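Local coordinates for extracellular solute-binding protein, family 1 (Trichodesmium erythraeum IMS101, PDB 6G7N) that binds ferric iron and probably delivers it to an ABC transporter for uptake, as the solute-binding component of that system, at residues S7-D12 with G97-A102. Residues are numbered along the deposited sequence; the frame is centred on the assembly and turned at random. Where two conformers were deposited one is given.
Sequences SSRHYD and GFSKRA. With DAL (D-alanine), chain C.
Arg9 reaches across to Ser99 and joins two backbones whose closest CA atoms, those of Arg9 and Ser99, lie 10.7 Å apart. Its CG stands anti to the backbone N (chi1 174°) and the chain then bends at chi2, carrying the guanidinium over to the serine. There NH2 gives Ser99 OG a bond of 3.3 Å, somewhat out of the guanidinium plane. The bond is bent, with 143° at the hydrogen. A long side chain with several N-H donors suits this gap: NE also binds Ser234 OG and NH2 the carbonyl of Phe264, whose ring makes a cation-pi contact, so the buried head is held at several points. Serine suits the other end because a hydroxyl can accept and donate at once: Ser99 OG takes the bond from Arg9, while its stronger partner is Glu270 OE1. Within the loop, Ser7 OG accepts from the Arg9 backbone N at 2.9 Å, closing an ST turn.

The D-alanine carboxylate makes a second bridge. Tyr11 meets it at the ring edge, OH 2.8 Å from OXT, while Arg101 NH1 donates to O at 2.9 Å, nearly straight at 163°. Arg101, bent at chi2 and chi3, presents its guanidinium edge to the ligand; the rigid phenol and the charged head thus divide the two oxygens between them. NH1 also forms a salt bridge with Glu270, which probably tempers the positive charge gathered by the two arginines around the anion. The same pocket takes D-glutamate, and Tyr141, Tyr197 and Tyr198 bind the iron next to it.

This is the interdomain cleft of a periplasmic-binding-protein fold: 7-12 runs from the end of strand 2-7 into the loop before helix 15-25. Segment 97-102 lies on strand 96-108, bulged at Phe98 and Ser99 against Ser234 of strand 231-239, with helix 258-266 packed against Ser99.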
# COMPACT_ATOMS: atom_id res chain seq x y z
N SER A 7 -2.52 9.94 -12.30
CA SER A 7 -2.59 9.35 -10.96
C SER A 7 -3.87 8.57 -10.73
O SER A 7 -4.96 9.01 -11.10
CB SER A 7 -2.49 10.42 -9.89
OG SER A 7 -2.56 9.85 -8.60
N SER A 8 -3.72 7.43 -10.06
CA SER A 8 -4.86 6.69 -9.51
C SER A 8 -5.12 6.97 -8.02
O SER A 8 -6.01 6.38 -7.40
CB SER A 8 -4.66 5.19 -9.73
OG SER A 8 -3.57 4.70 -8.96
N ARG A 9 -4.30 7.85 -7.44
CA ARG A 9 -4.17 8.04 -5.97
C ARG A 9 -4.61 9.43 -5.50
O ARG A 9 -4.45 9.78 -4.33
CB ARG A 9 -2.68 7.73 -5.60
CG ARG A 9 -2.18 7.96 -4.16
CD ARG A 9 -2.98 7.29 -3.05
NE ARG A 9 -2.42 7.57 -1.73
CZ ARG A 9 -2.57 8.73 -1.11
NH1 ARG A 9 -3.30 9.70 -1.63
NH2 ARG A 9 -1.99 8.91 0.08
N HIS A 10 -5.23 10.19 -6.39
CA HIS A 10 -5.69 11.53 -6.03
C HIS A 10 -6.90 11.45 -5.09
O HIS A 10 -7.87 10.74 -5.36
CB HIS A 10 -6.07 12.32 -7.31
CG HIS A 10 -6.75 13.63 -7.03
ND1 HIS A 10 -6.05 14.79 -6.77
CD2 HIS A 10 -8.06 13.93 -6.97
CE1 HIS A 10 -6.93 15.77 -6.57
NE2 HIS A 10 -8.16 15.26 -6.68
N TYR A 11 -6.86 12.25 -4.03
CA TYR A 11 -8.02 12.59 -3.19
C TYR A 11 -8.24 14.09 -3.27
O TYR A 11 -7.31 14.85 -3.53
CB TYR A 11 -7.81 12.12 -1.75
CG TYR A 11 -7.88 10.62 -1.65
CD1 TYR A 11 -9.10 9.96 -1.60
CD2 TYR A 11 -6.73 9.85 -1.71
CE1 TYR A 11 -9.14 8.56 -1.55
CE2 TYR A 11 -6.77 8.47 -1.67
CZ TYR A 11 -7.97 7.83 -1.58
OH TYR A 11 -8.00 6.44 -1.54
N ASP A 12 -9.47 14.56 -3.02
CA ASP A 12 -9.83 15.98 -3.15
C ASP A 12 -8.92 16.91 -2.36
O ASP A 12 -8.59 18.02 -2.80
CB ASP A 12 -11.29 16.20 -2.68
CG ASP A 12 -11.87 17.54 -3.12
OD1 ASP A 12 -11.64 17.94 -4.27
OD2 ASP A 12 -12.59 18.19 -2.32
N GLY A 97 8.36 5.87 -2.94
CA GLY A 97 7.22 5.99 -2.05
C GLY A 97 7.09 7.37 -1.43
O GLY A 97 8.07 7.95 -1.01
N PHE A 98 5.83 7.82 -1.34
CA PHE A 98 5.51 9.11 -0.73
C PHE A 98 4.57 9.01 0.47
O PHE A 98 4.56 9.92 1.29
CB PHE A 98 4.98 10.09 -1.76
CG PHE A 98 6.00 10.40 -2.83
CD1 PHE A 98 7.05 11.26 -2.58
CD2 PHE A 98 5.95 9.80 -4.06
CE1 PHE A 98 8.02 11.50 -3.54
CE2 PHE A 98 6.94 10.01 -5.02
CZ PHE A 98 7.96 10.87 -4.76
N SER A 99 3.81 7.91 0.60
CA SER A 99 3.14 7.58 1.87
C SER A 99 3.21 6.07 2.03
O SER A 99 3.48 5.35 1.07
CB SER A 99 1.72 8.14 1.99
OG SER A 99 0.83 7.55 1.09
N LYS A 100 2.96 5.62 3.25
CA LYS A 100 3.15 4.24 3.65
C LYS A 100 1.90 3.69 4.30
O LYS A 100 1.24 4.35 5.09
CB LYS A 100 4.34 4.19 4.68
CG LYS A 100 4.68 2.93 5.39
CD LYS A 100 5.91 3.23 6.23
CE LYS A 100 5.78 4.12 7.46
NZ LYS A 100 7.01 4.05 8.28
N ARG A 101 1.61 2.42 3.98
CA ARG A 101 0.52 1.65 4.59
C ARG A 101 1.11 0.37 5.16
O ARG A 101 2.14 -0.09 4.75
CB ARG A 101 -0.61 1.38 3.59
CG ARG A 101 -0.21 0.62 2.31
CD ARG A 101 0.20 1.50 1.13
NE ARG A 101 -0.82 2.43 0.69
CZ ARG A 101 -1.95 2.10 0.05
NH1 ARG A 101 -2.85 3.03 -0.21
NH2 ARG A 101 -2.22 0.84 -0.29
N ALA A 102 0.40 -0.23 6.10
CA ALA A 102 0.80 -1.54 6.67
C ALA A 102 -0.32 -2.54 6.47
O ALA A 102 -1.49 -2.20 6.62
CB ALA A 102 1.09 -1.41 8.17
N DAL C . -7.55 1.67 -2.62
CA DAL C . -7.35 3.15 -2.67
CB DAL C . -7.35 3.64 -4.11
C DAL C . -6.13 3.61 -1.94
O DAL C . -5.53 2.74 -1.27
OXT DAL C . -5.79 4.82 -2.04